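Local coordinates for AP endonuclease, family protein 2 (Mycobacterium smegmatis, PDB 5TNV) that binds a magnesium ion in a xylose isomerase-like TIM barrel and may act as an endonuclease, as assigned to its family, at residues A[122-127]-A[180-185]; A[154-159]-A[193-198]. All coordinates share one frame; numbering follows the deposited sequence.

Contact 1. Residues A[122-127]-A[180-185]; sequences DAHRLI and GDHART
His124 and His182 meet through their ring nitrogens. ND1 of His124 lies 2.7 Å from ND1 of His182 in a nearly straight hydrogen bond, and either nitrogen could be the donor. The rings meet at their rims, not face on, with planes 31° apart. Each ring is also held at its far nitrogen: NE2 of His124 bonds to Glu178, and NE2 of His182 to Asp128. This chain of bonds fixes the rotation of both rings. The two carboxylates would probably favour a positive charge shared across the pair.

The tight apolar packing is on one face of the His182 ring. CG2 of Ile127 sits over its centre, 3.7 Å from the centroid, in a CH-pi contact. The His182 ring reaches it with CG anti to the backbone N (chi1 -171°). Beyond it the fit is looser, with CD1 of Ile127 4.4 Å from CB of Ala183. Ile127 and Ala183 are buried, whereas the histidines form the partly solvent-exposed side.

The two helical segments run almost parallel, 10° apart, with axes 9.8 Å from each other. They belong to helices 116-133 and 169-185 of the barrel, which lead into the adjacent parallel strands 137-141 and 189-193.

Contact 2. Residues A[154-159]-A[193-198]; sequences IWFWLV and EMYEDT
Tyr195 O accepts a 2.7 Å hydrogen bond from OG1 of Thr198, across the type II beta turn that runs from Tyr195 to Thr198. This turn lies in the loop after strand 189-193 of the TIM barrel, just beyond the magnesium ligand Glu193. Asp223 and His252 complete the protein ligands of the metal.

Against the turn rests segment 154-159, with a short 3-10 turn at 156-158. No hydrogen bond joins the two. CE1 of Phe156 approaches OH of Tyr195 obliquely, at 3.4 Å. Arg107 ties this pair together: it bonds to the Tyr195 hydroxyl and makes a cation-pi contact with the Phe156 ring.

With chi1 at 65°, CG of Phe156 stands between the backbone N and the carbonyl carbon, and one face of its ring takes Trp157, whose CE3 lies 3.7 Å above the centre. The Glu196 carboxylate plane is within 10° of the Phe156 ring plane but set obliquely, not stacked, with OE2 4.2 Å from CE1 of Phe156. OE2 forms a salt bridge with Arg229. A bend at chi2 (-88°) folds the Glu196 chain back, so that OE1 stands 3.6 Å above the centre of the Tyr195 ring. The other oxygen, OE2, lies 4.1 Å from CB of Trp157.

In the fold
From the N terminus, the chain first passes through 122-127 on helix 116-133. It then forms strand 137-141 and helix 148-152, and reaches 154-159 in the long loop that follows. Helix 169-185 comes next, and its end, 180-185, closes the loop of contact 1. Strand 189-193 leads on to 193-198, which closes contact 2. The segments alternate, so the two loops cross. Contact 1 joins two neighbouring helices of the barrel, away from the metal. Contact 2 ties the loop before helix 169-185 to the loop after strand 189-193, near the magnesium. Their centres are about 26 Å apart and they do not touch.

Contact 1. Residues A[122-127]-A[180-185]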
ATOM      1  N   ASP A 122      12.736 -36.977   0.413  1.00  6.45           N
ATOM      2  CA  ASP A 122      12.041 -36.136  -0.549  1.00  6.31           C
ATOM      3  C   ASP A 122      12.941 -35.048  -1.083  1.00  6.07           C
ATOM      4  O   ASP A 122      12.881 -34.717  -2.281  1.00  6.62           O
ATOM      5  CB  ASP A 122      10.746 -35.584   0.091  1.00  6.88           C
ATOM      6  CG  ASP A 122       9.673 -36.618   0.284  1.00  8.10           C
ATOM      7  OD1 ASP A 122       9.719 -37.686  -0.337  1.00 10.80           O
ATOM      8  OD2 ASP A 122       8.748 -36.316   1.076  1.00 10.12           O
ATOM      9  N   ALA A 123      13.786 -34.451  -0.250  1.00  6.10           N
ATOM     10  CA  ALA A 123      14.740 -33.442  -0.708  1.00  5.96           C
ATOM     11  C   ALA A 123      15.673 -34.038  -1.773  1.00  5.92           C
ATOM     12  O   ALA A 123      15.927 -33.419  -2.804  1.00  6.08           O
ATOM     13  CB  ALA A 123      15.478 -32.855   0.444  1.00  6.67           C
ATOM     14  N   HIS A 124      16.190 -35.253  -1.505  1.00  6.44           N
ATOM     15  CA  HIS A 124      17.016 -35.916  -2.528  1.00  6.61           C
ATOM     16  C   HIS A 124      16.265 -36.133  -3.829  1.00  6.21           C
ATOM     17  O   HIS A 124      16.808 -35.932  -4.921  1.00  6.71           O
ATOM     18  CB  HIS A 124      17.541 -37.242  -1.967  1.00  7.20           C
ATOM     19  CG  HIS A 124      18.715 -37.142  -1.083  1.00  6.95           C
ATOM     20  ND1 HIS A 124      19.936 -36.713  -1.539  1.00  7.60           N
ATOM     21  CD2 HIS A 124      18.854 -37.500   0.242  1.00  7.59           C
ATOM     22  CE1 HIS A 124      20.800 -36.802  -0.522  1.00  8.04           C
ATOM     23  NE2 HIS A 124      20.165 -37.269   0.540  1.00  7.52           N
ATOM     24  N   ARG A 125      14.987 -36.557  -3.721  1.00  6.14           N
ATOM     25  CA  ARG A 125      14.178 -36.747  -4.937  1.00  6.43           C
ATOM     26  C   ARG A 125      14.048 -35.433  -5.712  1.00  6.07           C
ATOM     27  O   ARG A 125      14.132 -35.419  -6.956  1.00  6.30           O
ATOM     28  CB  ARG A 125      12.839 -37.332  -4.595  1.00  6.91           C
ATOM     29  CG  ARG A 125      12.818 -38.766  -4.205  1.00  9.60           C
ATOM     30  CD  ARG A 125      11.445 -39.394  -4.039  1.00 11.70           C
ATOM     31  NE  ARG A 125      10.765 -39.389  -5.311  1.00 13.85           N
ATOM     32  CZ  ARG A 125      10.960 -40.228  -6.326  1.00 14.10           C
ATOM     33  NH1 ARG A 125      11.875 -41.189  -6.152  1.00 19.05           N
ATOM     34  NH2 ARG A 125      10.252 -40.086  -7.455  1.00 18.83           N
ATOM     35  N   LEU A 126      13.808 -34.340  -4.990  1.00  5.79           N
ATOM     36  CA  LEU A 126      13.688 -33.025  -5.642  1.00  5.96           C
ATOM     37  C   LEU A 126      15.000 -32.589  -6.289  1.00  5.55           C
ATOM     38  O   LEU A 126      14.985 -31.976  -7.364  1.00  6.41           O
ATOM     39  CB  LEU A 126      13.160 -31.996  -4.673  1.00  5.93           C
ATOM     40  CG  LEU A 126      11.745 -32.233  -4.159  1.00  7.20           C
ATOM     41  CD1 LEU A 126      11.388 -31.218  -3.083  1.00 12.62           C
ATOM     42  CD2 LEU A 126      10.718 -32.144  -5.280  1.00  7.56           C
ATOM     43  N   ILE A 127      16.148 -32.917  -5.691  1.00  5.69           N
ATOM     44  CA  ILE A 127      17.441 -32.646  -6.303  1.00  5.91           C
ATOM     45  C   ILE A 127      17.601 -33.418  -7.599  1.00  6.07           C
ATOM     46  O   ILE A 127      18.191 -32.877  -8.541  1.00  7.09           O
ATOM     47  CB  ILE A 127      18.568 -32.871  -5.289  1.00  6.42           C
ATOM     48  CG1 ILE A 127      18.526 -31.834  -4.163  1.00  6.22           C
ATOM     49  CG2 ILE A 127      19.931 -32.916  -5.978  1.00  6.74           C
ATOM     50  CD1 ILE A 127      19.431 -32.115  -2.984  1.00  7.20           C
ATOM     51  N   GLY A 180      23.836 -31.185   0.003  1.00  6.76           N
ATOM     52  CA  GLY A 180      24.749 -30.413  -0.816  1.00  7.04           C
ATOM     53  C   GLY A 180      25.626 -31.269  -1.733  1.00  6.91           C
ATOM     54  O   GLY A 180      25.878 -30.880  -2.889  1.00  7.16           O
ATOM     55  N   ASP A 181      26.117 -32.418  -1.249  1.00  7.02           N
ATOM     56  CA  ASP A 181      26.880 -33.311  -2.123  1.00  7.22           C
ATOM     57  C   ASP A 181      26.075 -33.710  -3.348  1.00  6.98           C
ATOM     58  O   ASP A 181      26.582 -33.726  -4.488  1.00  7.64           O
ATOM     59  CB  ASP A 181      27.365 -34.543  -1.379  1.00  8.39           C
ATOM     60  CG  ASP A 181      28.383 -34.349  -0.307  1.00  9.56           C
ATOM     61  OD1 ASP A 181      29.065 -33.316  -0.316  1.00 11.68           O
ATOM     62  OD2 ASP A 181      28.511 -35.259   0.527  1.00 12.60           O
ATOM     63  N   HIS A 182      24.812 -34.055  -3.129  1.00  7.11           N
ATOM     64  CA  HIS A 182      23.911 -34.495  -4.219  1.00  7.16           C
ATOM     65  C   HIS A 182      23.639 -33.343  -5.178  1.00  6.47           C
ATOM     66  O   HIS A 182      23.680 -33.516  -6.397  1.00  7.04           O
ATOM     67  CB  HIS A 182      22.687 -35.160  -3.623  1.00  6.54           C
ATOM     68  CG  HIS A 182      21.788 -35.843  -4.594  1.00  6.71           C
ATOM     69  ND1 HIS A 182      20.609 -36.394  -4.156  1.00  7.30           N
ATOM     70  CD2 HIS A 182      21.883 -36.083  -5.922  1.00  7.28           C
ATOM     71  CE1 HIS A 182      20.025 -36.943  -5.235  1.00  7.44           C
ATOM     72  NE2 HIS A 182      20.766 -36.769  -6.289  1.00  7.51           N
ATOM     73  N   ALA A 183      23.347 -32.183  -4.592  1.00  6.53           N
ATOM     74  CA  ALA A 183      23.141 -30.982  -5.439  1.00  6.42           C
ATOM     75  C   ALA A 183      24.334 -30.724  -6.334  1.00  6.69           C
ATOM     76  O   ALA A 183      24.203 -30.491  -7.536  1.00  7.21           O
ATOM     77  CB  ALA A 183      22.807 -29.781  -4.527  1.00  7.08           C
ATOM     78  N   ARG A 184      25.542 -30.717  -5.723  1.00  7.17           N
ATOM     79  CA  ARG A 184      26.753 -30.460  -6.495  1.00  7.24           C
ATOM     80  C   ARG A 184      26.907 -31.411  -7.676  1.00  6.76           C
ATOM     81  O   ARG A 184      27.168 -31.025  -8.805  1.00  8.01           O
ATOM     82  CB  ARG A 184      27.977 -30.533  -5.600  1.00  7.95           C
ATOM     83  CG  ARG A 184      29.247 -30.040  -6.259  1.00 11.53           C
ATOM     84  CD  ARG A 184      30.534 -30.464  -5.659  1.00 20.09           C
ATOM     85  NE  ARG A 184      30.885 -29.975  -4.389  1.00 23.96           N
ATOM     86  CZ  ARG A 184      31.044 -30.684  -3.260  1.00 18.19           C
ATOM     87  NH1 ARG A 184      31.414 -29.987  -2.207  1.00 18.59           N
ATOM     88  NH2 ARG A 184      30.842 -31.987  -3.110  1.00 23.54           N
ATOM     89  N   THR A 185      26.703 -32.694  -7.411  1.00  7.11           N
ATOM     90  CA  THR A 185      26.792 -33.711  -8.478  1.00  7.65           C
ATOM     91  C   THR A 185      25.812 -33.428  -9.607  1.00  8.13           C
ATOM     92  O   THR A 185      26.113 -33.694 -10.773  1.00  9.01           O
ATOM     93  CB  THR A 185      26.533 -35.080  -7.857  1.00  8.36           C
ATOM     94  OG1 THR A 185      27.581 -35.290  -6.912  1.00  8.89           O
ATOM     95  CG2 THR A 185      26.497 -36.194  -8.911  1.00  9.81           C
TER

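Contact 2. Residues A[154-159]-A[193-198]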
ATOM      1  N   ILE A 154      -4.300 -13.860  14.167  1.00  4.97           N
ATOM      2  CA  ILE A 154      -4.492 -13.067  12.944  1.00  4.77           C
ATOM      3  C   ILE A 154      -3.366 -13.308  11.929  1.00  4.64           C
ATOM      4  O   ILE A 154      -3.612 -13.340  10.728  1.00  4.83           O
ATOM      5  CB  ILE A 154      -4.658 -11.606  13.358  1.00  5.95           C
ATOM      6  CG1 ILE A 154      -6.070 -11.426  13.993  1.00  7.15           C
ATOM      7  CG2 ILE A 154      -4.441 -10.628  12.194  1.00  6.86           C
ATOM      8  CD1 ILE A 154      -6.251 -10.115  14.734  1.00  9.22           C
ATOM      9  N   TRP A 155      -2.151 -13.517  12.431  1.00  4.16           N
ATOM     10  CA  TRP A 155      -1.030 -13.981  11.636  1.00  4.13           C
ATOM     11  C   TRP A 155      -0.286 -15.032  12.466  1.00  3.96           C
ATOM     12  O   TRP A 155      -0.096 -14.835  13.674  1.00  4.38           O
ATOM     13  CB  TRP A 155      -0.058 -12.914  11.280  1.00  4.49           C
ATOM     14  CG  TRP A 155      -0.540 -11.756  10.489  1.00  4.58           C
ATOM     15  CD1 TRP A 155      -0.584 -10.442  10.909  1.00  6.23           C
ATOM     16  CD2 TRP A 155      -0.975 -11.770   9.132  1.00  4.71           C
ATOM     17  NE1 TRP A 155      -1.051  -9.667   9.870  1.00  7.52           N
ATOM     18  CE2 TRP A 155      -1.283 -10.455   8.766  1.00  6.28           C
ATOM     19  CE3 TRP A 155      -1.123 -12.785   8.182  1.00  5.66           C
ATOM     20  CZ2 TRP A 155      -1.734 -10.140   7.470  1.00  7.09           C
ATOM     21  CZ3 TRP A 155      -1.569 -12.481   6.917  1.00  6.71           C
ATOM     22  CH2 TRP A 155      -1.867 -11.147   6.588  1.00  7.26           C
ATOM     23  N   PHE A 156       0.247 -16.068  11.799  1.00  4.07           N
ATOM     24  CA  PHE A 156       0.909 -17.130  12.581  1.00  4.08           C
ATOM     25  C   PHE A 156       2.091 -16.600  13.369  1.00  4.20           C
ATOM     26  O   PHE A 156       2.438 -17.174  14.403  1.00  4.73           O
ATOM     27  CB  PHE A 156       1.301 -18.300  11.676  1.00  4.34           C
ATOM     28  CG  PHE A 156       2.357 -18.005  10.615  1.00  4.24           C
ATOM     29  CD1 PHE A 156       3.703 -17.978  10.938  1.00  4.41           C
ATOM     30  CD2 PHE A 156       1.983 -17.793   9.281  1.00  4.80           C
ATOM     31  CE1 PHE A 156       4.663 -17.728   9.956  1.00  4.68           C
ATOM     32  CE2 PHE A 156       2.932 -17.552   8.306  1.00  4.95           C
ATOM     33  CZ  PHE A 156       4.270 -17.518   8.674  1.00  4.70           C
ATOM     34  N   TRP A 157       2.774 -15.577  12.851  1.00  3.89           N
ATOM     35  CA  TRP A 157       3.997 -15.090  13.470  1.00  4.11           C
ATOM     36  C   TRP A 157       3.731 -14.259  14.713  1.00  4.09           C
ATOM     37  O   TRP A 157       4.704 -13.827  15.379  1.00  4.66           O
ATOM     38  CB  TRP A 157       4.856 -14.298  12.482  1.00  4.49           C
ATOM     39  CG  TRP A 157       4.165 -13.115  11.877  1.00  4.14           C
ATOM     40  CD1 TRP A 157       3.947 -11.888  12.431  1.00  4.52           C
ATOM     41  CD2 TRP A 157       3.594 -13.058  10.550  1.00  4.11           C
ATOM     42  NE1 TRP A 157       3.276 -11.072  11.571  1.00  4.64           N
ATOM     43  CE2 TRP A 157       3.044 -11.765  10.391  1.00  4.38           C
ATOM     44  CE3 TRP A 157       3.469 -13.983   9.518  1.00  4.34           C
ATOM     45  CZ2 TRP A 157       2.418 -11.372   9.217  1.00  4.95           C
ATOM     46  CZ3 TRP A 157       2.852 -13.601   8.356  1.00  5.06           C
ATOM     47  CH2 TRP A 157       2.325 -12.302   8.226  1.00  4.87           C
ATOM     48  N   LEU A 158       2.477 -14.046  15.095  1.00  4.05           N
ATOM     49  CA  LEU A 158       2.178 -13.284  16.297  1.00  4.21           C
ATOM     50  C   LEU A 158       2.463 -14.048  17.570  1.00  4.49           C
ATOM     51  O   LEU A 158       2.541 -13.404  18.626  1.00  5.27           O
ATOM     52  CB  LEU A 158       0.730 -12.791  16.273  1.00  4.32           C
ATOM     53  CG  LEU A 158       0.392 -11.837  15.153  1.00  3.93           C
ATOM     54  CD1 LEU A 158      -1.085 -11.417  15.229  1.00  5.10           C
ATOM     55  CD2 LEU A 158       1.286 -10.584  15.135  1.00  4.94           C
ATOM     56  N   VAL A 159       2.613 -15.368  17.505  1.00  4.83           N
ATOM     57  CA  VAL A 159       2.997 -16.157  18.683  1.00  6.27           C
ATOM     58  C   VAL A 159       4.116 -17.099  18.209  1.00  5.33           C
ATOM     59  O   VAL A 159       4.163 -17.523  17.057  1.00  6.74           O
ATOM     60  CB  VAL A 159       1.876 -16.890  19.391  1.00  8.11           C
ATOM     61  CG1 VAL A 159       0.717 -16.013  19.873  1.00 10.32           C
ATOM     62  CG2 VAL A 159       1.369 -17.971  18.482  1.00 10.25           C
ATOM     63  N   GLU A 193      16.774 -21.595   3.946  1.00  5.04           N
ATOM     64  CA  GLU A 193      15.862 -20.469   4.140  1.00  4.59           C
ATOM     65  C   GLU A 193      15.886 -19.955   5.573  1.00  4.58           C
ATOM     66  O   GLU A 193      15.454 -20.645   6.515  1.00  5.21           O
ATOM     67  CB  GLU A 193      14.442 -20.904   3.729  1.00  4.70           C
ATOM     68  CG  GLU A 193      13.428 -19.806   3.827  1.00  5.17           C
ATOM     69  CD  GLU A 193      12.047 -20.257   3.340  1.00  5.06           C
ATOM     70  OE1 GLU A 193      11.941 -21.321   2.707  1.00  5.74           O
ATOM     71  OE2 GLU A 193      11.061 -19.488   3.577  1.00  5.75           O
ATOM     72  N   MET A 194      16.321 -18.707   5.729  1.00  4.31           N
ATOM     73  CA  MET A 194      16.269 -18.071   7.041  1.00  4.47           C
ATOM     74  C   MET A 194      14.834 -17.919   7.490  1.00  4.09           C
ATOM     75  O   MET A 194      13.973 -17.479   6.720  1.00  4.63           O
ATOM     76  CB  MET A 194      16.980 -16.716   6.994  1.00  4.43           C
ATOM     77  CG  MET A 194      18.472 -16.843   6.757  1.00  4.97           C
ATOM     78  SD  MET A 194      19.383 -15.306   6.712  1.00  5.48           S
ATOM     79  CE  MET A 194      19.043 -14.672   8.370  1.00  6.26           C
ATOM     80  N   TYR A 195      14.579 -18.244   8.752  1.00  4.25           N
ATOM     81  CA  TYR A 195      13.223 -18.292   9.322  1.00  4.51           C
ATOM     82  C   TYR A 195      13.403 -18.203  10.839  1.00  4.31           C
ATOM     83  O   TYR A 195      14.318 -18.815  11.405  1.00  4.96           O
ATOM     84  CB  TYR A 195      12.469 -19.524   8.858  1.00  4.92           C
ATOM     85  CG  TYR A 195      11.031 -19.626   9.337  1.00  4.50           C
ATOM     86  CD1 TYR A 195      10.750 -20.058  10.637  1.00  4.55           C
ATOM     87  CD2 TYR A 195       9.968 -19.294   8.529  1.00  4.35           C
ATOM     88  CE1 TYR A 195       9.467 -20.149  11.120  1.00  4.66           C
ATOM     89  CE2 TYR A 195       8.658 -19.423   8.980  1.00  4.82           C
ATOM     90  CZ  TYR A 195       8.415 -19.829  10.250  1.00  4.40           C
ATOM     91  OH  TYR A 195       7.103 -19.975  10.685  1.00  5.09           O
ATOM     92  N   GLU A 196      12.519 -17.491  11.488  1.00  4.52           N
ATOM     93  CA  GLU A 196      12.575 -17.241  12.927  1.00  4.63           C
ATOM     94  C   GLU A 196      12.537 -18.520  13.748  1.00  4.53           C
ATOM     95  O   GLU A 196      11.867 -19.515  13.451  1.00  4.83           O
ATOM     96  CB  GLU A 196      11.417 -16.311  13.314  1.00  4.90           C
ATOM     97  CG  GLU A 196      10.022 -16.776  12.938  1.00  4.77           C
ATOM     98  CD  GLU A 196       9.529 -16.390  11.560  1.00  4.49           C
ATOM     99  OE1 GLU A 196      10.327 -16.239  10.624  1.00  5.02           O
ATOM    100  OE2 GLU A 196       8.279 -16.229  11.375  1.00  4.84           O
ATOM    101  N   ASP A 197      13.276 -18.454  14.850  1.00  4.88           N
ATOM    102  CA  ASP A 197      13.235 -19.495  15.890  1.00  5.36           C
ATOM    103  C   ASP A 197      13.868 -20.792  15.421  1.00  5.40           C
ATOM    104  O   ASP A 197      13.601 -21.854  16.011  1.00  7.50           O
ATOM    105  CB  ASP A 197      11.827 -19.700  16.444  1.00  6.26           C
ATOM    106  CG  ASP A 197      11.139 -18.427  16.892  1.00  7.05           C
ATOM    107  OD1 ASP A 197      11.822 -17.557  17.509  1.00  8.48           O
ATOM    108  OD2 ASP A 197       9.925 -18.281  16.611  1.00  8.82           O
ATOM    109  N   THR A 198      14.708 -20.706  14.400  1.00  5.35           N
ATOM    110  CA  THR A 198      15.450 -21.845  13.865  1.00  5.56           C
ATOM    111  C   THR A 198      16.943 -21.651  13.993  1.00  5.66           C
ATOM    112  O   THR A 198      17.428 -20.565  14.371  1.00  6.31           O
ATOM    113  CB  THR A 198      15.113 -22.133  12.381  1.00  5.08           C
ATOM    114  OG1 THR A 198      15.729 -21.161  11.522  1.00  5.15           O
ATOM    115  CG2 THR A 198      13.606 -22.233  12.149  1.00  5.64           C
TER